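Long-range contacts in glucosamine-6-phosphate deaminase (Bacillus subtilis, PDB 2BKX), which belongs to the glucosamine-6-phosphate isomerase/6-phosphogluconolactonase family, enzymes built on a Rossmann-like alpha/beta fold, and holds fructose-6-phosphate in its pocket: residues Leu32-Gly37 and Thr63-Glu68; Thr39-Tyr44 and His81-Asp86; Gln129-Gly134 and Lys191-Leu196. All blocks are in the same frame, centred on the assembly; numbering follows the deposited sequence. Where two conformers were deposited one is given.

Contact 1. Residues Leu32-Gly37 and Thr63-Glu68; sequences LGLATG and TVNLDE. With F6R (fructose -6-phosphate), chain C.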
loop_
_atom_site.group_PDB
_atom_site.type_symbol
_atom_site.label_atom_id
_atom_site.label_comp_id
_atom_site.label_asym_id
_atom_site.label_seq_id
_atom_site.Cartn_x
_atom_site.Cartn_y
_atom_site.Cartn_z
ATOM N N LEU A 32 -2.516 -6.189 -9.460
ATOM C CA LEU A 32 -1.544 -5.672 -8.514
ATOM C C LEU A 32 -2.265 -4.843 -7.475
ATOM O O LEU A 32 -2.990 -3.904 -7.810
ATOM C CB LEU A 32 -0.511 -4.749 -9.202
ATOM C CG LEU A 32 0.133 -5.225 -10.503
ATOM C CD1 LEU A 32 1.047 -4.116 -10.998
ATOM C CD2 LEU A 32 0.861 -6.540 -10.304
ATOM N N GLY A 33 -2.005 -5.136 -6.210
ATOM C CA GLY A 33 -2.435 -4.283 -5.123
ATOM C C GLY A 33 -1.374 -3.257 -4.855
ATOM O O GLY A 33 -0.215 -3.638 -4.693
ATOM N N LEU A 34 -1.747 -1.968 -4.798
ATOM C CA LEU A 34 -0.773 -0.893 -4.763
ATOM C C LEU A 34 -1.010 0.006 -3.553
ATOM O O LEU A 34 -2.086 0.016 -2.962
ATOM C CB LEU A 34 -0.841 -0.084 -6.067
ATOM C CG LEU A 34 -0.455 -0.904 -7.314
ATOM C CD1 LEU A 34 -0.608 0.013 -8.535
ATOM C CD2 LEU A 34 0.957 -1.468 -7.245
ATOM N N ALA A 35 0.035 0.755 -3.222
ATOM C CA ALA A 35 0.089 1.613 -2.049
ATOM C C ALA A 35 0.567 3.011 -2.420
ATOM O O ALA A 35 1.273 3.198 -3.417
ATOM C CB ALA A 35 1.071 1.034 -1.048
ATOM N N THR A 36 0.174 4.001 -1.626
ATOM C CA THR A 36 0.668 5.358 -1.767
ATOM C C THR A 36 1.610 5.676 -0.610
ATOM O O THR A 36 2.119 4.764 0.056
ATOM C CB THR A 36 -0.465 6.351 -1.866
ATOM O OG1 THR A 36 -1.176 6.303 -0.621
ATOM C CG2 THR A 36 -1.399 6.047 -3.016
ATOM N N GLY A 37 1.861 6.958 -0.393
ATOM C CA GLY A 37 2.805 7.391 0.633
ATOM C C GLY A 37 4.229 7.597 0.130
ATOM O O GLY A 37 4.545 7.457 -1.044
ATOM N N THR A 63 -5.108 -2.962 -11.487
ATOM C CA THR A 63 -4.630 -2.595 -10.146
ATOM C C THR A 63 -5.756 -2.227 -9.211
ATOM O O THR A 63 -6.799 -1.693 -9.645
ATOM C CB THR A 63 -3.603 -1.444 -10.215
ATOM O OG1 THR A 63 -4.218 -0.219 -10.613
ATOM C CG2 THR A 63 -2.498 -1.755 -11.201
ATOM N N VAL A 64 -5.517 -2.498 -7.917
ATOM C CA VAL A 64 -6.416 -2.069 -6.845
ATOM C C VAL A 64 -5.541 -1.394 -5.785
ATOM O O VAL A 64 -4.477 -1.908 -5.409
ATOM C CB VAL A 64 -7.251 -3.214 -6.230
ATOM C CG1 VAL A 64 -8.221 -3.724 -7.264
ATOM C CG2 VAL A 64 -6.407 -4.354 -5.751
ATOM N N ASN A 65 -5.979 -0.224 -5.324
ATOM C CA ASN A 65 -5.248 0.488 -4.301
ATOM C C ASN A 65 -5.818 0.205 -2.912
ATOM O O ASN A 65 -7.011 -0.072 -2.747
ATOM C CB ASN A 65 -5.233 1.997 -4.570
ATOM C CG ASN A 65 -3.955 2.447 -5.206
ATOM O OD1 ASN A 65 -3.078 3.081 -4.526
ATOM N ND2 ASN A 65 -3.775 2.101 -6.440
ATOM N N LEU A 66 -4.957 0.317 -1.914
ATOM C CA LEU A 66 -5.339 0.085 -0.531
ATOM C C LEU A 66 -6.392 1.025 -0.018
ATOM O O LEU A 66 -7.277 0.630 0.742
ATOM C CB LEU A 66 -4.112 0.202 0.386
ATOM C CG LEU A 66 -3.099 -0.916 0.337
ATOM C CD1 LEU A 66 -1.794 -0.519 1.020
ATOM C CD2 LEU A 66 -3.641 -2.159 1.007
ATOM N N ASP A 67 -6.258 2.302 -0.357
ATOM C CA ASP A 67 -6.979 3.305 0.410
ATOM C C ASP A 67 -7.183 4.614 -0.309
ATOM O O ASP A 67 -6.577 4.888 -1.349
ATOM C CB ASP A 67 -6.326 3.513 1.801
ATOM C CG ASP A 67 -4.861 3.559 1.808
ATOM O OD1 ASP A 67 -4.368 3.031 2.834
ATOM O OD2 ASP A 67 -4.188 4.100 0.879
ATOM N N GLU A 68 -8.083 5.429 0.242
ATOM C CA GLU A 68 -8.336 6.788 -0.236
ATOM C C GLU A 68 -8.897 7.579 0.914
ATOM O O GLU A 68 -9.578 7.032 1.792
ATOM C CB GLU A 68 -9.307 6.802 -1.401
ATOM C CG GLU A 68 -9.702 8.171 -1.957
ATOM C CD GLU A 68 -8.534 8.991 -2.490
ATOM O OE1 GLU A 68 -7.673 9.432 -1.695
ATOM O OE2 GLU A 68 -8.464 9.157 -3.742
HETATM C C1 F6R C . -0.426 3.297 1.719
HETATM C C2 F6R C . -1.017 2.998 3.082
HETATM C C3 F6R C . -0.392 3.384 4.429
HETATM C C4 F6R C . 1.095 3.777 4.333
HETATM C C5 F6R C . 1.720 4.130 5.673
HETATM C C6 F6R C . 3.174 4.562 5.519
HETATM O O1 F6R C . -1.405 3.183 0.668
HETATM O O2 F6R C . -2.046 2.358 3.093
HETATM O O3 F6R C . -0.442 2.257 5.286
HETATM O O4 F6R C . 1.807 2.687 3.756
HETATM O O5 F6R C . 0.976 5.129 6.359
HETATM O O6 F6R C . 3.206 5.797 4.786
HETATM P P F6R C . 4.608 6.355 4.269
HETATM O O1P F6R C . 5.069 5.421 3.183
HETATM O O2P F6R C . 5.537 6.307 5.453
HETATM O O3P F6R C . 4.356 7.735 3.753
HETATM O O HOH W 1 -1.591 5.709 2.542
#
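Leu32, Gly33 and Leu34 pair with Thr63, Val64 and Asn65 as neighbouring parallel strands, the two ends of the beta-alpha-beta unit formed by strand 31-34, helix 41-53 and strand 62-69 in this Rossmann-like domain. The short strand axes approach to 4.6 Å and diverge by 27°. Hydrogen bonds zigzag between them: Val64 N donates to Leu32 O (2.9 Å), Leu34 N to Val64 O (2.8 Å), and Leu66 N to Leu34 O (3.1 Å), the last from a donor one residue beyond the Leu34-Asn65 pair.

Leu32, Leu34, Thr63 and Asn65 share one face. There, with CG of Leu34 anti to its carbonyl carbon (chi1 -64°), Leu34 CD1 reaches Thr63 CG2 at 3.7 Å. Separately, Leu34 CB packs 3.7 Å from Asn65 ND2. Thr63 OG1 turns instead to His99. Beyond the pairing the Thr36 side chain crosses that of Asn65 at about a right angle, its methyl CG2 against OD1.

Both segments then run into the pocket of fructose-6-phosphate. Asp67, modelled in two conformers, approaches the ligand from strand 62-69, while from segment 32-37 Thr36 N donates to ligand O1 at 2.9 Å, nearly straight at 166°.

Contact 2. Residues Thr39-Tyr44 and His81-Asp86; sequences TPEGTY and HFYMND. With F6R (fructose -6-phosphate), chain C.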
loop_
_atom_site.group_PDB
_atom_site.type_symbol
_atom_site.label_atom_id
_atom_site.label_comp_id
_atom_site.label_asym_id
_atom_site.label_seq_id
_atom_site.Cartn_x
_atom_site.Cartn_y
_atom_site.Cartn_z
ATOM N N THR A 39 6.935 5.837 1.006
ATOM C CA THR A 39 7.787 4.685 0.869
ATOM C C THR A 39 7.894 4.116 -0.558
ATOM O O THR A 39 8.995 3.813 -0.982
ATOM C CB THR A 39 7.369 3.572 1.865
ATOM O OG1 THR A 39 7.255 4.060 3.200
ATOM C CG2 THR A 39 8.440 2.494 1.889
ATOM N N PRO A 40 6.769 3.950 -1.287
ATOM C CA PRO A 40 6.870 3.355 -2.620
ATOM C C PRO A 40 7.243 4.316 -3.754
ATOM O O PRO A 40 7.264 3.911 -4.913
ATOM C CB PRO A 40 5.486 2.762 -2.844
ATOM C CG PRO A 40 4.590 3.714 -2.142
ATOM C CD PRO A 40 5.355 4.142 -0.894
ATOM N N GLU A 41 7.545 5.575 -3.433
ATOM C CA GLU A 41 7.851 6.533 -4.498
ATOM C C GLU A 41 8.973 6.053 -5.398
ATOM O O GLU A 41 8.867 6.117 -6.626
ATOM C CB GLU A 41 8.210 7.880 -3.897
ATOM C CG GLU A 41 6.921 8.539 -3.394
ATOM C CD GLU A 41 7.062 9.963 -2.947
ATOM O OE1 GLU A 41 8.153 10.536 -3.067
ATOM O OE2 GLU A 41 6.051 10.501 -2.441
ATOM N N GLY A 42 10.066 5.570 -4.812
ATOM C CA GLY A 42 11.187 5.069 -5.620
ATOM C C GLY A 42 10.833 3.862 -6.441
ATOM O O GLY A 42 11.353 3.673 -7.534
ATOM N N THR A 43 9.962 2.988 -5.903
ATOM C CA THR A 43 9.502 1.799 -6.633
ATOM C C THR A 43 8.773 2.191 -7.890
ATOM O O THR A 43 9.005 1.639 -8.956
ATOM C CB THR A 43 8.621 0.915 -5.703
ATOM O OG1 THR A 43 9.435 0.454 -4.605
ATOM C CG2 THR A 43 8.099 -0.309 -6.406
ATOM N N TYR A 44 7.859 3.146 -7.789
ATOM C CA TYR A 44 7.170 3.599 -8.992
ATOM C C TYR A 44 8.123 4.227 -9.987
ATOM O O TYR A 44 8.032 3.922 -11.182
ATOM C CB TYR A 44 6.044 4.573 -8.634
ATOM C CG TYR A 44 4.904 3.935 -7.862
ATOM C CD1 TYR A 44 4.275 2.802 -8.339
ATOM C CD2 TYR A 44 4.485 4.426 -6.617
ATOM C CE1 TYR A 44 3.254 2.199 -7.657
ATOM C CE2 TYR A 44 3.453 3.804 -5.892
ATOM C CZ TYR A 44 2.848 2.699 -6.420
ATOM O OH TYR A 44 1.847 2.061 -5.729
ATOM N N HIS A 81 -6.064 8.996 -5.612
ATOM C CA HIS A 81 -6.297 8.979 -7.050
ATOM C C HIS A 81 -5.256 9.854 -7.742
ATOM O O HIS A 81 -4.615 9.441 -8.682
ATOM C CB HIS A 81 -7.689 9.517 -7.455
ATOM C CG HIS A 81 -8.811 8.552 -7.344
ATOM N ND1 HIS A 81 -9.341 8.142 -6.128
ATOM C CD2 HIS A 81 -9.520 7.907 -8.305
ATOM C CE1 HIS A 81 -10.348 7.311 -6.359
ATOM N NE2 HIS A 81 -10.471 7.139 -7.662
ATOM N N PHE A 82 -5.099 11.084 -7.283
ATOM C CA PHE A 82 -4.126 11.986 -7.912
ATOM C C PHE A 82 -2.726 11.457 -7.790
ATOM O O PHE A 82 -1.972 11.467 -8.758
ATOM C CB PHE A 82 -4.263 13.359 -7.228
ATOM C CG PHE A 82 -3.363 14.421 -7.782
ATOM C CD1 PHE A 82 -3.846 15.371 -8.674
ATOM C CD2 PHE A 82 -2.033 14.458 -7.432
ATOM C CE1 PHE A 82 -2.998 16.393 -9.175
ATOM C CE2 PHE A 82 -1.182 15.470 -7.945
ATOM C CZ PHE A 82 -1.679 16.391 -8.829
ATOM N N TYR A 83 -2.365 10.982 -6.596
ATOM C CA TYR A 83 -1.034 10.406 -6.425
ATOM C C TYR A 83 -0.776 9.304 -7.458
ATOM O O TYR A 83 0.257 9.274 -8.110
ATOM C CB TYR A 83 -0.908 9.832 -5.026
ATOM C CG TYR A 83 0.374 9.097 -4.678
ATOM C CD1 TYR A 83 1.290 9.598 -3.751
ATOM C CD2 TYR A 83 0.633 7.855 -5.222
ATOM C CE1 TYR A 83 2.404 8.855 -3.385
ATOM C CE2 TYR A 83 1.726 7.115 -4.872
ATOM C CZ TYR A 83 2.620 7.606 -3.941
ATOM O OH TYR A 83 3.707 6.849 -3.553
ATOM N N MET A 84 -1.695 8.346 -7.576
ATOM C CA MET A 84 -1.412 7.198 -8.441
ATOM C C MET A 84 -1.302 7.612 -9.896
ATOM O O MET A 84 -0.494 7.053 -10.651
ATOM C CB MET A 84 -2.488 6.136 -8.241
ATOM C CG MET A 84 -2.433 5.407 -6.923
ATOM S SD MET A 84 -0.802 4.683 -6.511
ATOM C CE MET A 84 -0.650 3.526 -7.856
ATOM N N ASN A 85 -2.143 8.541 -10.319
ATOM C CA ASN A 85 -2.072 9.036 -11.683
ATOM C C ASN A 85 -0.763 9.740 -11.936
ATOM O O ASN A 85 -0.085 9.517 -12.944
ATOM C CB ASN A 85 -3.260 9.915 -12.007
ATOM C CG ASN A 85 -4.460 9.074 -12.398
ATOM O OD1 ASN A 85 -4.560 8.628 -13.553
ATOM N ND2 ASN A 85 -5.342 8.763 -11.420
ATOM N N ASP A 86 -0.394 10.603 -11.002
ATOM C CA ASP A 86 0.833 11.419 -11.166
ATOM C C ASP A 86 2.109 10.559 -11.103
ATOM O O ASP A 86 3.020 10.721 -11.928
ATOM C CB ASP A 86 0.892 12.482 -10.057
ATOM C CG ASP A 86 2.136 13.345 -10.125
ATOM O OD1 ASP A 86 2.251 14.087 -11.096
ATOM O OD2 ASP A 86 2.980 13.278 -9.196
HETATM C C1 F6R C . -0.426 3.297 1.719
HETATM C C2 F6R C . -1.017 2.998 3.082
HETATM C C3 F6R C . -0.392 3.384 4.429
HETATM C C4 F6R C . 1.095 3.777 4.333
HETATM C C5 F6R C . 1.720 4.130 5.673
HETATM C C6 F6R C . 3.174 4.562 5.519
HETATM O O1 F6R C . -1.405 3.183 0.668
HETATM O O2 F6R C . -2.046 2.358 3.093
HETATM O O3 F6R C . -0.442 2.257 5.286
HETATM O O4 F6R C . 1.807 2.687 3.756
HETATM O O5 F6R C . 0.976 5.129 6.359
HETATM O O6 F6R C . 3.206 5.797 4.786
HETATM P P F6R C . 4.608 6.355 4.269
HETATM O O1P F6R C . 5.069 5.421 3.183
HETATM O O2P F6R C . 5.537 6.307 5.453
HETATM O O3P F6R C . 4.356 7.735 3.753
#
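Tyr83 and Tyr44 meet edge to edge where helix 80-89 packs against the start of helix 41-53. Aromatic contact comes first. The hydroxyl of Tyr83 arrives at the rim of the Tyr44 ring, near its plane, with OH 3.8 Å from Tyr44 CE2; in turn Tyr44 CE2 lies at the rim of the Tyr83 ring, 3.9 Å from Tyr83 CE2. The two side chains cross at about a right angle. Tyr83 reaches this position because its CG stands anti to the backbone N (chi1 176°), sending the ring out from its helix.

The second kind is Met-aromatic. Met84 bends at chi2 and chi3, curling its end back to the hydroxyl side of Tyr44: CE comes within 3.6 Å of Tyr44 OH, and SD lies 4.9 Å from the ring centroid in an oblique approach.

Van der Waals packing completes the interface, with the ring carbon Pro40 CG 3.5 Å from the hydroxyl oxygen Tyr83 OH.

No hydrogen bond joins the two segments; each phenol is fixed by a backbone carbonyl of the loop between strand 31-34 and helix 41-53, Tyr44 OH by Ala35 O and Tyr83 OH by Gly37 O. Ahead of the helix, ligand O1P is gripped twice, by Thr39 N (2.9 Å) and by Thr39 OG1 (2.6 Å), an arrangement in which the helix start probably helps stabilise the phosphate charge.

Leu34 of strand 31-34 touches both Tyr44 and Met84. Phe88 of helix 80-89 meets the Tyr44 ring, and Thr43 touches Ala16 of helix 9-26 and Leu196 of strand 193-197.

Contact 3. Residues Gln129-Gly134 and Lys191-Leu196; sequences QLLGIG and KRILLL. With F6R (fructose -6-phosphate), chain C.
Leu195 presses its CD1 methyl into a notch formed by Leu131, Gly132 and Ile133. The carbonyl of Gly132 makes the closest approach, with its O 3.4 Å from Leu195 CD1; Leu131 CB flanks the same methyl at 3.8 Å, and Ile133 CB borders it more loosely. Setting CG anti to the backbone N (chi1 172°) swings the Leu195 branch over to this notch. One step back, the bump belongs to the other strand: Leu131 leans obliquely toward Ile193, its CD1 3.6 Å from Ile193 CG2. Leu131 is thus wedged between Ile193 and Leu195, all three on one face of the sheet.

The backbones beneath are adjacent parallel strands of the central sheet in the Rossmann-like fold, 17° apart in direction. Gln129 is bound through both its backbone N and its O: the N donates to Arg192 O (2.8 Å), and the O receives Leu194 N almost straight, at 175°. Two further bonds, from Leu131 N to Leu194 O and from Leu196 N to Leu131 O, continue the alternation.

On the reverse face Leu130 and Leu194 lie side by side, pointing the same way toward helix 9-26; Leu130 has two conformers, so the tightness of their methyl contact is doubtful. Back on the Leu131 face, the Gln129 chain folds at chi2 so that NE2 donates to Leu130 O, with Leu66 packed alongside.

Where the strands part, a water spans the gap, accepting from Ile133 N (2.9 Å) and donating to Leu196 O (2.8 Å). With no side chain in the way, Gly132 CA approaches fructose-6-phosphate O4 to 3.2 Å.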
loop_
_atom_site.group_PDB
_atom_site.type_symbol
_atom_site.label_atom_id
_atom_site.label_comp_id
_atom_site.label_asym_id
_atom_site.label_seq_id
_atom_site.Cartn_x
_atom_site.Cartn_y
_atom_site.Cartn_z
ATOM N N GLN A 129 0.469 -7.771 -3.373
ATOM C CA GLN A 129 -0.042 -6.587 -2.672
ATOM C C GLN A 129 1.162 -5.876 -2.072
ATOM O O GLN A 129 1.828 -6.415 -1.182
ATOM C CB GLN A 129 -1.037 -6.968 -1.584
ATOM C CG GLN A 129 -1.523 -5.788 -0.761
ATOM C CD GLN A 129 -2.348 -4.814 -1.557
ATOM O OE1 GLN A 129 -3.460 -5.157 -1.966
ATOM N NE2 GLN A 129 -1.858 -3.581 -1.740
ATOM N N LEU A 130 1.445 -4.664 -2.580
ATOM C CA LEU A 130 2.419 -3.773 -1.988
ATOM C C LEU A 130 1.823 -3.087 -0.744
ATOM O O LEU A 130 0.669 -2.664 -0.742
ATOM C CB LEU A 130 2.852 -2.712 -3.000
ATOM C CG LEU A 130 3.552 -2.994 -4.323
ATOM C CD1 LEU A 130 4.016 -1.680 -4.997
ATOM C CD2 LEU A 130 4.658 -3.898 -4.104
ATOM N N LEU A 131 2.625 -3.002 0.311
ATOM C CA LEU A 131 2.231 -2.357 1.544
ATOM C C LEU A 131 3.353 -1.460 2.025
ATOM O O LEU A 131 4.530 -1.703 1.757
ATOM C CB LEU A 131 2.017 -3.386 2.674
ATOM C CG LEU A 131 0.946 -4.385 2.512
ATOM C CD1 LEU A 131 0.940 -5.371 3.692
ATOM C CD2 LEU A 131 -0.429 -3.732 2.366
ATOM N N GLY A 132 2.964 -0.431 2.743
ATOM C CA GLY A 132 3.886 0.235 3.677
ATOM C C GLY A 132 3.443 -0.058 5.103
ATOM O O GLY A 132 2.539 -0.880 5.322
ATOM N N ILE A 133 4.078 0.577 6.076
ATOM C CA ILE A 133 3.740 0.383 7.486
ATOM C C ILE A 133 3.659 1.728 8.164
ATOM O O ILE A 133 4.507 2.585 7.959
ATOM C CB ILE A 133 4.749 -0.554 8.205
ATOM C CG1 ILE A 133 4.201 -1.059 9.519
ATOM C CG2 ILE A 133 6.116 0.079 8.372
ATOM C CD1 ILE A 133 4.971 -2.227 10.130
ATOM N N GLY A 134 2.636 1.907 8.969
ATOM C CA GLY A 134 2.551 3.112 9.755
ATOM C C GLY A 134 3.557 3.092 10.879
ATOM O O GLY A 134 4.050 2.029 11.296
ATOM N N LYS A 191 -2.164 -13.226 -3.039
ATOM C CA LYS A 191 -1.282 -14.374 -3.211
ATOM C C LYS A 191 0.119 -14.104 -2.617
ATOM O O LYS A 191 0.795 -15.014 -2.177
ATOM C CB LYS A 191 -1.156 -14.701 -4.702
ATOM C CG LYS A 191 -2.340 -15.426 -5.312
ATOM C CD LYS A 191 -2.027 -15.827 -6.795
ATOM C CE LYS A 191 -2.735 -17.114 -7.262
ATOM N NZ LYS A 191 -2.630 -17.274 -8.787
ATOM N N ARG A 192 0.556 -12.862 -2.643
ATOM C CA ARG A 192 1.925 -12.505 -2.299
ATOM C C ARG A 192 1.928 -11.095 -1.739
ATOM O O ARG A 192 1.299 -10.219 -2.334
ATOM C CB ARG A 192 2.826 -12.538 -3.539
ATOM C CG ARG A 192 4.258 -12.336 -3.254
ATOM C CD ARG A 192 5.127 -12.439 -4.475
ATOM N NE ARG A 192 6.524 -12.284 -4.062
ATOM C CZ ARG A 192 7.557 -12.356 -4.880
ATOM N NH1 ARG A 192 7.377 -12.540 -6.168
ATOM N NH2 ARG A 192 8.774 -12.226 -4.388
ATOM N N ILE A 193 2.636 -10.895 -0.625
ATOM C CA ILE A 193 2.717 -9.580 -0.011
ATOM C C ILE A 193 4.144 -9.062 -0.074
ATOM O O ILE A 193 5.078 -9.818 0.174
ATOM C CB ILE A 193 2.164 -9.606 1.431
ATOM C CG1 ILE A 193 0.603 -9.843 1.348
ATOM C CG2 ILE A 193 2.436 -8.292 2.180
ATOM C CD1 ILE A 193 -0.084 -10.133 2.576
ATOM N N LEU A 194 4.287 -7.788 -0.419
ATOM C CA LEU A 194 5.583 -7.112 -0.460
ATOM C C LEU A 194 5.458 -5.857 0.418
ATOM O O LEU A 194 4.788 -4.904 0.027
ATOM C CB LEU A 194 5.948 -6.755 -1.909
ATOM C CG LEU A 194 7.231 -5.949 -2.075
ATOM C CD1 LEU A 194 8.407 -6.661 -1.454
ATOM C CD2 LEU A 194 7.477 -5.601 -3.567
ATOM N N LEU A 195 6.060 -5.923 1.607
ATOM C CA LEU A 195 6.025 -4.851 2.596
ATOM C C LEU A 195 7.341 -4.085 2.514
ATOM O O LEU A 195 8.418 -4.655 2.651
ATOM C CB LEU A 195 5.771 -5.411 4.001
ATOM C CG LEU A 195 5.903 -4.435 5.157
ATOM C CD1 LEU A 195 4.913 -3.306 5.067
ATOM C CD2 LEU A 195 5.738 -5.183 6.457
ATOM N N LEU A 196 7.230 -2.771 2.300
ATOM C CA LEU A 196 8.373 -1.887 2.144
ATOM C C LEU A 196 8.474 -0.980 3.379
ATOM O O LEU A 196 7.506 -0.366 3.778
ATOM C CB LEU A 196 8.178 -0.992 0.918
ATOM C CG LEU A 196 7.861 -1.714 -0.382
ATOM C CD1 LEU A 196 7.660 -0.738 -1.538
ATOM C CD2 LEU A 196 8.932 -2.739 -0.698
HETATM C C1 F6R C . -0.426 3.297 1.719
HETATM C C2 F6R C . -1.017 2.998 3.082
HETATM C C3 F6R C . -0.392 3.384 4.429
HETATM C C4 F6R C . 1.095 3.777 4.333
HETATM C C5 F6R C . 1.720 4.130 5.673
HETATM C C6 F6R C . 3.174 4.562 5.519
HETATM O O1 F6R C . -1.405 3.183 0.668
HETATM O O2 F6R C . -2.046 2.358 3.093
HETATM O O3 F6R C . -0.442 2.257 5.286
HETATM O O4 F6R C . 1.807 2.687 3.756
HETATM O O5 F6R C . 0.976 5.129 6.359
HETATM O O6 F6R C . 3.206 5.797 4.786
HETATM P P F6R C . 4.608 6.355 4.269
HETATM O O1P F6R C . 5.069 5.421 3.183
HETATM O O2P F6R C . 5.537 6.307 5.453
HETATM O O3P F6R C . 4.356 7.735 3.753
HETATM O O HOH W 2 6.445 1.886 5.026
#

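In the fold
Contacts 1 and 3 lie in one sheet, their centres about 10 Å apart, and adjoin through strands 31-34 and 128-131, so that strands 62-69, 31-34, 128-131 and 193-197 run parallel in that spatial order. Contact 2 joins helices 41-53 and 80-89, its centre about 9 Å from that of contact 1 and about 14 Å from that of contact 3. Along the chain the segments of contacts 1 and 2 alternate, each helix following one of the paired strands; contact 3 opens after both have closed. Fructose-6-phosphate sits at the C-terminal ends of parallel strands, touched by the loops after 31-34 and 128-131, by Asp67 of strand 62-69, and by Thr39 just before helix 41-53.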